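Local coordinates for uncharacterized HTH-type transcriptional regulator YurK (Bacillus subtilis, PDB 2IKK), which probably binds DNA and regulates transcription as a GntR-family protein, of which this chain is the C-terminal UTRA domain, the part likely to sense a small effector, at residues A[61-66]-A[95-100]; A[79-82]-A[87-90]; A[99-104]-A[150-155]. One frame throughout, in Å; residues are numbered along the deposited sequence.

Interaction 1: A[61-66]-A[95-100]; sequences LKRILY and VSMHDI. With SO4 (sulfate ion), chain C.
Where Leu61 and Arg63 face Met97, the backbones of strand 61-66 and segment 95-100 stay well apart, the CA atoms of Leu61 and Met97 lying 10.2 Å from each other. In this UTRA domain the gap holds a sulfate, probably from the crystallisation liquor, at the N-terminus of the helix that Ser96 caps, an arrangement consistent with an anion-binding effector pocket. Arg63 meets the anion with the edge of its guanidinium group: NH1 donates to sulfate O1 (2.7 Å, 160°), and NH2 lies 3.1 Å from sulfate O3. A bend at chi3 (-61°) helps swing the group there. Met97 N also donates to sulfate O1, at 2.7 Å, while sulfate O4 is gripped twice by His98, through its backbone N and, 2.7 Å away near the ring plane, through ND1. Replacing Arg63 by an alanine would probably leave sulfate O1 and O3 without the guanidinium donors and Glu75 without its salt-bridge partner. Beside the polar site, Leu61 CD2 packs on CG of Met97, a selenomethionine, at 4.0 Å. One water accepts from Arg63 NH1 at 2.8 Å and donates to Val95 O at 2.7 Å.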
loop_
_atom_site.group_PDB
_atom_site.type_symbol
_atom_site.label_atom_id
_atom_site.label_comp_id
_atom_site.label_asym_id
_atom_site.label_seq_id
_atom_site.Cartn_x
_atom_site.Cartn_y
_atom_site.Cartn_z
ATOM N N LEU A 61 -1.310 -13.141 -19.699
ATOM C CA LEU A 61 -2.718 -13.032 -19.630
ATOM C C LEU A 61 -2.993 -11.595 -19.224
ATOM O O LEU A 61 -2.556 -11.144 -18.168
ATOM C CB LEU A 61 -3.254 -13.989 -18.569
ATOM C CG LEU A 61 -4.689 -13.733 -18.094
ATOM C CD1 LEU A 61 -5.605 -14.006 -19.247
ATOM C CD2 LEU A 61 -5.141 -14.520 -16.876
ATOM N N LYS A 62 -3.772 -10.908 -20.044
ATOM C CA LYS A 62 -4.246 -9.524 -19.726
ATOM C C LYS A 62 -5.762 -9.492 -19.445
ATOM O O LYS A 62 -6.600 -10.025 -20.202
ATOM C CB LYS A 62 -3.880 -8.550 -20.843
ATOM C CG LYS A 62 -2.391 -8.502 -21.063
ATOM C CD LYS A 62 -2.018 -7.452 -22.124
ATOM C CE LYS A 62 -0.511 -7.196 -22.147
ATOM N NZ LYS A 62 -0.221 -6.470 -23.434
ATOM N N ARG A 63 -6.108 -8.938 -18.294
ATOM C CA ARG A 63 -7.490 -8.839 -17.926
ATOM C C ARG A 63 -7.820 -7.469 -17.351
ATOM O O ARG A 63 -6.976 -6.845 -16.774
ATOM C CB ARG A 63 -7.825 -9.885 -16.895
ATOM C CG ARG A 63 -7.634 -11.375 -17.431
ATOM C CD ARG A 63 -8.218 -12.477 -16.466
ATOM N NE ARG A 63 -7.572 -12.458 -15.151
ATOM C CZ ARG A 63 -7.845 -13.290 -14.125
ATOM N NH1 ARG A 63 -8.756 -14.274 -14.223
ATOM N NH2 ARG A 63 -7.180 -13.156 -12.963
ATOM N N ILE A 64 -9.082 -7.081 -17.447
ATOM C CA ILE A 64 -9.537 -5.832 -16.789
ATOM C C ILE A 64 -10.580 -6.212 -15.809
ATOM O O ILE A 64 -11.461 -7.016 -16.124
ATOM C CB ILE A 64 -10.094 -4.807 -17.812
ATOM C CG1 ILE A 64 -9.021 -4.512 -18.843
ATOM C CG2 ILE A 64 -10.363 -3.403 -17.138
ATOM C CD1 ILE A 64 -9.491 -3.630 -20.038
ATOM N N LEU A 65 -10.482 -5.668 -14.597
ATOM C CA LEU A 65 -11.568 -5.773 -13.655
ATOM C C LEU A 65 -12.287 -4.414 -13.558
ATOM O O LEU A 65 -11.648 -3.386 -13.379
ATOM C CB LEU A 65 -10.990 -6.290 -12.335
ATOM C CG LEU A 65 -11.832 -6.469 -11.064
ATOM C CD1 LEU A 65 -13.051 -7.375 -11.295
ATOM C CD2 LEU A 65 -10.923 -7.058 -9.896
ATOM N N TYR A 66 -13.616 -4.421 -13.666
ATOM C CA TYR A 66 -14.406 -3.197 -13.746
ATOM C C TYR A 66 -15.134 -2.958 -12.386
ATOM O O TYR A 66 -15.572 -3.905 -11.727
ATOM C CB TYR A 66 -15.412 -3.234 -14.934
ATOM C CG TYR A 66 -14.816 -3.052 -16.307
ATOM C CD1 TYR A 66 -14.686 -1.788 -16.890
ATOM C CD2 TYR A 66 -14.386 -4.166 -17.059
ATOM C CE1 TYR A 66 -14.081 -1.632 -18.183
ATOM C CE2 TYR A 66 -13.799 -4.029 -18.316
ATOM C CZ TYR A 66 -13.642 -2.772 -18.875
ATOM O OH TYR A 66 -13.064 -2.673 -20.130
ATOM N N VAL A 95 -13.275 -17.265 -15.982
ATOM C CA VAL A 95 -12.560 -18.423 -15.476
ATOM C C VAL A 95 -11.734 -17.967 -14.268
ATOM O O VAL A 95 -11.103 -16.914 -14.302
ATOM C CB VAL A 95 -11.707 -19.087 -16.602
ATOM C CG1 VAL A 95 -10.712 -20.159 -16.063
ATOM C CG2 VAL A 95 -12.597 -19.683 -17.733
ATOM N N SER A 96 -11.766 -18.769 -13.213
ATOM C CA SER A 96 -10.927 -18.549 -12.089
ATOM C C SER A 96 -9.592 -19.267 -12.361
ATOM O O SER A 96 -9.539 -20.508 -12.436
ATOM C CB SER A 96 -11.596 -19.111 -10.835
ATOM O OG SER A 96 -10.611 -19.227 -9.823
HETATM N N MSE A 97 -8.515 -18.486 -12.515
HETATM C CA MSE A 97 -7.231 -19.102 -12.758
HETATM C C MSE A 97 -6.771 -19.902 -11.528
HETATM O O MSE A 97 -6.096 -20.913 -11.628
HETATM C CB MSE A 97 -6.194 -18.080 -13.217
HETATM C CG MSE A 97 -6.580 -17.418 -14.583
HETATM SE SE MSE A 97 -6.841 -18.679 -16.025
HETATM C CE MSE A 97 -4.944 -19.226 -16.375
ATOM N N HIS A 98 -7.204 -19.495 -10.355
ATOM C CA HIS A 98 -6.860 -20.284 -9.169
ATOM C C HIS A 98 -7.529 -21.638 -9.208
ATOM O O HIS A 98 -6.894 -22.668 -8.933
ATOM C CB HIS A 98 -7.173 -19.526 -7.911
ATOM C CG HIS A 98 -6.095 -18.562 -7.553
ATOM N ND1 HIS A 98 -5.921 -17.372 -8.229
ATOM C CD2 HIS A 98 -5.097 -18.626 -6.646
ATOM C CE1 HIS A 98 -4.870 -16.737 -7.743
ATOM N NE2 HIS A 98 -4.333 -17.488 -6.797
ATOM N N ASP A 99 -8.775 -21.658 -9.679
ATOM C CA ASP A 99 -9.465 -22.934 -9.958
ATOM C C ASP A 99 -8.770 -23.849 -10.974
ATOM O O ASP A 99 -8.687 -25.064 -10.755
ATOM C CB ASP A 99 -10.889 -22.626 -10.432
ATOM C CG ASP A 99 -11.842 -22.434 -9.293
ATOM O OD1 ASP A 99 -11.389 -22.458 -8.107
ATOM O OD2 ASP A 99 -13.052 -22.270 -9.589
ATOM N N ILE A 100 -8.229 -23.260 -12.054
ATOM C CA ILE A 100 -7.511 -23.996 -13.105
ATOM C C ILE A 100 -6.248 -24.566 -12.482
ATOM O O ILE A 100 -5.977 -25.742 -12.599
ATOM C CB ILE A 100 -7.157 -23.055 -14.316
ATOM C CG1 ILE A 100 -8.448 -22.693 -15.062
ATOM C CG2 ILE A 100 -6.137 -23.664 -15.273
ATOM C CD1 ILE A 100 -9.438 -23.905 -15.352
HETATM S S SO4 C . -8.602 -15.585 -10.504
HETATM O O1 SO4 C . -8.644 -15.801 -11.949
HETATM O O2 SO4 C . -9.956 -15.418 -9.967
HETATM O O3 SO4 C . -7.795 -14.429 -10.217
HETATM O O4 SO4 C . -8.057 -16.771 -9.792
HETATM O O HOH W 1 -10.440 -15.124 -16.250
HETATM O O HOH W 2 -11.193 -15.053 -11.969
#

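Interaction 2: A[79-82]-A[87-90]; sequences YPLD and IDTF
Ile87 pushes its CG2 methyl between Tyr79 and Leu81, touching Leu81 CD1 at 3.9 Å and Tyr79 CB at 4.1 Å. The contact is largely apolar, and the two branches of Ile87 do different work. CG2 fills the angle between the two residues of segment 79-82, while the longer branch runs beside the tyrosine and brings Ile87 CD1 obliquely to the ring, 4.3 Å from Tyr79 CD1. That division follows from the first torsion of Ile87, which sets CG1 opposite the backbone N (chi1 -172°) and leaves CG2 in the notch between N and the carbonyl carbon. Leu81 uses the same methyl twice: besides Ile87 it meets Asp88, whose OD1 lies 3.8 Å from Leu81 CD1, the two side chains crossing at about a right angle. Both torsions of Leu81 depart from staggered values (chi1 -104°).

The contact folds the end of a strand against the connection that follows it. Strand 71-80 of the antiparallel UTRA sheet ends at Pro80, the chain turns at Leu81, and the link to helix 97-105 returns as a 3-10 segment, 87-90, which brings the CA atoms of Leu81 and Ile87 to 6.9 Å. Within that segment Phe90 N bonds to Ile87 O at 3.1 Å, and Thr89 OG1 hydrogen-bonds to Gly86 O just before it. The same OG1 sits over the centre of the Phe90 ring, 3.9 Å above its plane. Farther out, backbone bonds tie Tyr79 to Val59 and Leu81 to Pro57 on the neighbouring strand. Val59 also touches the side chains of Leu81, Ile87 and Asp88, while Tyr105 of helix 97-105 packs on Ile87 and Phe90.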
loop_
_atom_site.group_PDB
_atom_site.type_symbol
_atom_site.label_atom_id
_atom_site.label_comp_id
_atom_site.label_asym_id
_atom_site.label_seq_id
_atom_site.Cartn_x
_atom_site.Cartn_y
_atom_site.Cartn_z
ATOM N N TYR A 79 2.345 -16.845 -16.643
ATOM C CA TYR A 79 2.374 -18.229 -16.163
ATOM C C TYR A 79 3.433 -18.956 -16.963
ATOM O O TYR A 79 3.401 -18.938 -18.144
ATOM C CB TYR A 79 1.008 -18.958 -16.409
ATOM C CG TYR A 79 -0.143 -18.352 -15.684
ATOM C CD1 TYR A 79 -0.398 -18.628 -14.341
ATOM C CD2 TYR A 79 -0.967 -17.414 -16.347
ATOM C CE1 TYR A 79 -1.528 -18.047 -13.692
ATOM C CE2 TYR A 79 -2.050 -16.840 -15.715
ATOM C CZ TYR A 79 -2.284 -17.121 -14.386
ATOM O OH TYR A 79 -3.338 -16.528 -13.763
ATOM N N PRO A 80 4.330 -19.640 -16.291
ATOM C CA PRO A 80 5.353 -20.368 -17.025
ATOM C C PRO A 80 4.757 -21.649 -17.630
ATOM O O PRO A 80 4.276 -22.479 -16.909
ATOM C CB PRO A 80 6.368 -20.697 -15.982
ATOM C CG PRO A 80 5.620 -20.586 -14.627
ATOM C CD PRO A 80 4.460 -19.677 -14.846
ATOM N N LEU A 81 4.902 -21.798 -18.941
ATOM C CA LEU A 81 4.313 -22.930 -19.645
ATOM C C LEU A 81 5.037 -24.241 -19.321
ATOM O O LEU A 81 4.455 -25.334 -19.407
ATOM C CB LEU A 81 4.383 -22.733 -21.144
ATOM C CG LEU A 81 3.178 -22.340 -22.010
ATOM C CD1 LEU A 81 1.735 -22.805 -21.522
ATOM C CD2 LEU A 81 3.241 -20.831 -22.449
ATOM N N ASP A 82 6.268 -24.123 -18.889
ATOM C CA ASP A 82 7.013 -25.325 -18.515
ATOM C C ASP A 82 6.473 -25.972 -17.226
ATOM O O ASP A 82 6.664 -27.183 -16.999
ATOM C CB ASP A 82 8.498 -24.979 -18.435
ATOM C CG ASP A 82 9.148 -24.838 -19.872
ATOM O OD1 ASP A 82 8.941 -25.750 -20.718
ATOM O OD2 ASP A 82 9.807 -23.817 -20.219
ATOM N N ILE A 87 -1.685 -24.310 -20.276
ATOM C CA ILE A 87 -2.585 -23.537 -19.351
ATOM C C ILE A 87 -3.364 -22.456 -20.135
ATOM O O ILE A 87 -4.507 -22.109 -19.815
ATOM C CB ILE A 87 -1.835 -22.920 -18.134
ATOM C CG1 ILE A 87 -2.859 -22.316 -17.123
ATOM C CG2 ILE A 87 -0.763 -21.902 -18.644
ATOM C CD1 ILE A 87 -2.282 -22.206 -15.669
ATOM N N ASP A 88 -2.802 -21.978 -21.221
ATOM C CA ASP A 88 -3.538 -21.041 -22.091
ATOM C C ASP A 88 -4.891 -21.568 -22.616
ATOM O O ASP A 88 -5.798 -20.785 -22.978
ATOM C CB ASP A 88 -2.689 -20.611 -23.289
ATOM C CG ASP A 88 -2.105 -21.777 -24.052
ATOM O OD1 ASP A 88 -1.509 -22.685 -23.433
ATOM O OD2 ASP A 88 -2.241 -21.794 -25.287
ATOM N N THR A 89 -4.998 -22.891 -22.728
ATOM C CA THR A 89 -6.189 -23.493 -23.324
ATOM C C THR A 89 -7.389 -23.396 -22.374
ATOM O O THR A 89 -8.528 -23.579 -22.820
ATOM C CB THR A 89 -5.919 -24.962 -23.802
ATOM O OG1 THR A 89 -5.788 -25.798 -22.643
ATOM C CG2 THR A 89 -4.642 -25.053 -24.645
ATOM N N PHE A 90 -7.142 -23.102 -21.084
ATOM C CA PHE A 90 -8.210 -22.931 -20.101
ATOM C C PHE A 90 -8.717 -21.501 -19.958
ATOM O O PHE A 90 -9.683 -21.278 -19.224
ATOM C CB PHE A 90 -7.779 -23.490 -18.718
ATOM C CG PHE A 90 -7.361 -24.937 -18.775
ATOM C CD1 PHE A 90 -8.327 -25.964 -18.997
ATOM C CD2 PHE A 90 -6.023 -25.283 -18.690
ATOM C CE1 PHE A 90 -7.931 -27.311 -19.109
ATOM C CE2 PHE A 90 -5.601 -26.635 -18.788
ATOM C CZ PHE A 90 -6.583 -27.653 -19.041
#

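Interaction 3: A[99-104]-A[150-155]; sequences DILKQQ and QPIYCS
Leu101 points a single methyl, CD1, at two successive residues of the strand, Ile152 and Tyr153, and so seats helix 97-105 on the central antiparallel sheet of the UTRA domain. Neighbours on a regular strand would face opposite sides. Here both turn toward the helix because the chain forms a classic beta bulge: Ile152 takes a helix-like psi of -33°, and both residues bond through their backbones to Ala144 on the adjacent strand.

The tight part is small and wholly buried. Leu101 CD1 approaches the tyrosine ring obliquely, equally near two of its atoms, 3.9 Å from Tyr153 CD2 and 3.9 Å from Tyr153 CE2. The ring is brought under the helix by a chi1 of 66°, which places CG between the backbone N and the carbonyl carbon. Contact with the isoleucine is looser, Leu101 CD1 standing 4.4 Å from Ile152 CD1. Around this point Phe84 packs on Leu101, and the rings of His98 and Tyr153 meet roughly at right angles. Thr77 and Ala144, from the strands flanking Tyr153, also touch its side chain.

The rest of the helical segment turns elsewhere. Asp99, Lys102, Gln103 and Gln104 are exposed; along this side Gln103 N is bonded to Asp99 O at 2.8 Å and Gln104 N to Ile100 O at 2.8 Å, and the side chain of Gln104 touches Phe90. The side chain of Cys154 serves another neighbour, packing on Ile46, Lys49 and Leu50 of helix 44-50. Gln150 reaches forward along its own chain: NE2 donates to Pro151 O at 2.9 Å, approaching it from 21° off the carbonyl plane.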
loop_
_atom_site.group_PDB
_atom_site.type_symbol
_atom_site.label_atom_id
_atom_site.label_comp_id
_atom_site.label_asym_id
_atom_site.label_seq_id
_atom_site.Cartn_x
_atom_site.Cartn_y
_atom_site.Cartn_z
ATOM N N ASP A 99 -8.775 -21.658 -9.679
ATOM C CA ASP A 99 -9.465 -22.934 -9.958
ATOM C C ASP A 99 -8.770 -23.849 -10.974
ATOM O O ASP A 99 -8.687 -25.064 -10.755
ATOM C CB ASP A 99 -10.889 -22.626 -10.432
ATOM C CG ASP A 99 -11.842 -22.434 -9.293
ATOM O OD1 ASP A 99 -11.389 -22.458 -8.107
ATOM O OD2 ASP A 99 -13.052 -22.270 -9.589
ATOM N N ILE A 100 -8.229 -23.260 -12.054
ATOM C CA ILE A 100 -7.511 -23.996 -13.105
ATOM C C ILE A 100 -6.248 -24.566 -12.482
ATOM O O ILE A 100 -5.977 -25.742 -12.599
ATOM C CB ILE A 100 -7.157 -23.055 -14.316
ATOM C CG1 ILE A 100 -8.448 -22.693 -15.062
ATOM C CG2 ILE A 100 -6.137 -23.664 -15.273
ATOM C CD1 ILE A 100 -9.438 -23.905 -15.352
ATOM N N LEU A 101 -5.501 -23.759 -11.763
ATOM C CA LEU A 101 -4.273 -24.257 -11.161
ATOM C C LEU A 101 -4.557 -25.428 -10.229
ATOM O O LEU A 101 -3.876 -26.447 -10.280
ATOM C CB LEU A 101 -3.568 -23.146 -10.353
ATOM C CG LEU A 101 -2.883 -22.059 -11.233
ATOM C CD1 LEU A 101 -2.550 -20.818 -10.329
ATOM C CD2 LEU A 101 -1.671 -22.540 -11.907
ATOM N N LYS A 102 -5.560 -25.276 -9.388
ATOM C CA LYS A 102 -5.985 -26.322 -8.463
ATOM C C LYS A 102 -6.486 -27.603 -9.130
ATOM O O LYS A 102 -5.949 -28.714 -8.864
ATOM C CB LYS A 102 -6.990 -25.765 -7.495
ATOM C CG LYS A 102 -7.317 -26.750 -6.380
ATOM C CD LYS A 102 -7.578 -26.005 -5.138
ATOM C CE LYS A 102 -8.046 -26.958 -4.056
ATOM N NZ LYS A 102 -8.998 -26.218 -3.178
ATOM N N GLN A 103 -7.491 -27.480 -10.005
ATOM C CA GLN A 103 -8.018 -28.715 -10.644
ATOM C C GLN A 103 -7.132 -29.323 -11.739
ATOM O O GLN A 103 -7.000 -30.558 -11.852
ATOM C CB GLN A 103 -9.492 -28.520 -11.110
ATOM C CG GLN A 103 -10.593 -29.169 -10.239
ATOM C CD GLN A 103 -10.242 -29.323 -8.733
ATOM O OE1 GLN A 103 -10.007 -30.444 -8.234
ATOM N NE2 GLN A 103 -10.189 -28.211 -8.026
ATOM N N GLN A 104 -6.491 -28.494 -12.556
ATOM C CA GLN A 104 -5.765 -29.032 -13.675
ATOM C C GLN A 104 -4.356 -29.436 -13.262
ATOM O O GLN A 104 -3.810 -30.419 -13.804
ATOM C CB GLN A 104 -5.693 -28.033 -14.847
ATOM C CG GLN A 104 -7.079 -27.798 -15.524
ATOM C CD GLN A 104 -7.773 -29.098 -15.976
ATOM O OE1 GLN A 104 -8.958 -29.278 -15.751
ATOM N NE2 GLN A 104 -7.040 -29.951 -16.652
ATOM N N GLN A 150 8.357 -22.249 -4.168
ATOM C CA GLN A 150 8.427 -22.342 -5.611
ATOM C C GLN A 150 7.535 -21.249 -6.291
ATOM O O GLN A 150 6.340 -21.302 -6.163
ATOM C CB GLN A 150 7.936 -23.718 -6.028
ATOM C CG GLN A 150 7.723 -23.917 -7.501
ATOM C CD GLN A 150 9.016 -23.688 -8.266
ATOM O OE1 GLN A 150 10.098 -24.282 -7.945
ATOM N NE2 GLN A 150 8.947 -22.792 -9.267
ATOM N N PRO A 151 8.137 -20.290 -7.009
ATOM C CA PRO A 151 7.251 -19.293 -7.699
ATOM C C PRO A 151 6.368 -19.987 -8.778
ATOM O O PRO A 151 6.861 -20.855 -9.523
ATOM C CB PRO A 151 8.258 -18.261 -8.306
ATOM C CG PRO A 151 9.514 -19.030 -8.459
ATOM C CD PRO A 151 9.572 -19.982 -7.266
ATOM N N ILE A 152 5.099 -19.576 -8.877
ATOM C CA ILE A 152 4.129 -20.184 -9.779
ATOM C C ILE A 152 3.542 -19.235 -10.815
ATOM O O ILE A 152 3.263 -19.665 -11.932
ATOM C CB ILE A 152 2.992 -20.920 -9.094
ATOM C CG1 ILE A 152 2.293 -20.059 -7.999
ATOM C CG2 ILE A 152 3.576 -22.278 -8.488
ATOM C CD1 ILE A 152 0.919 -20.672 -7.593
ATOM N N TYR A 153 3.385 -17.977 -10.444
ATOM C CA TYR A 153 3.016 -16.974 -11.431
ATOM C C TYR A 153 3.344 -15.573 -10.920
ATOM O O TYR A 153 3.626 -15.355 -9.698
ATOM C CB TYR A 153 1.554 -17.103 -11.801
ATOM C CG TYR A 153 0.588 -16.781 -10.640
ATOM C CD1 TYR A 153 0.244 -15.480 -10.344
ATOM C CD2 TYR A 153 -0.040 -17.811 -9.906
ATOM C CE1 TYR A 153 -0.655 -15.152 -9.313
ATOM C CE2 TYR A 153 -0.954 -17.532 -8.914
ATOM C CZ TYR A 153 -1.226 -16.172 -8.568
ATOM O OH TYR A 153 -2.079 -15.802 -7.562
ATOM N N CYS A 154 3.373 -14.587 -11.827
ATOM C CA CYS A 154 3.578 -13.239 -11.296
ATOM C C CYS A 154 2.577 -12.298 -11.929
ATOM O O CYS A 154 2.183 -12.546 -13.058
ATOM C CB CYS A 154 5.031 -12.796 -11.495
ATOM S SG CYS A 154 5.679 -12.846 -13.184
ATOM N N SER A 155 2.204 -11.211 -11.247
ATOM C CA SER A 155 1.094 -10.384 -11.737
ATOM C C SER A 155 1.523 -8.955 -11.534
ATOM O O SER A 155 2.249 -8.634 -10.596
ATOM C CB SER A 155 -0.190 -10.705 -10.924
ATOM O OG SER A 155 -0.852 -12.025 -11.088
#

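In the fold
All three interactions lie on the UTRA sheet, and interactions 1 and 3 share helix 97-105. Interaction 3 is buried throughout and purely apolar across its segments, whereas interactions 1 and 2 are partly buried. Interaction 1 is the polar one, bridged by sulfate and water at the helix start; one turn on, the helix settles on the sheet through aliphatic and aromatic packing. Interaction 2 is mostly apolar and packs the connection leading to that helix against the end of strand 71-80. Tyr79 and Met97 join interactions 1 and 2, Tyr79 CD1 packs 3.5 Å from Tyr153 CB between interactions 2 and 3, and His98 with Tyr153 links the sulfate site to interaction 3.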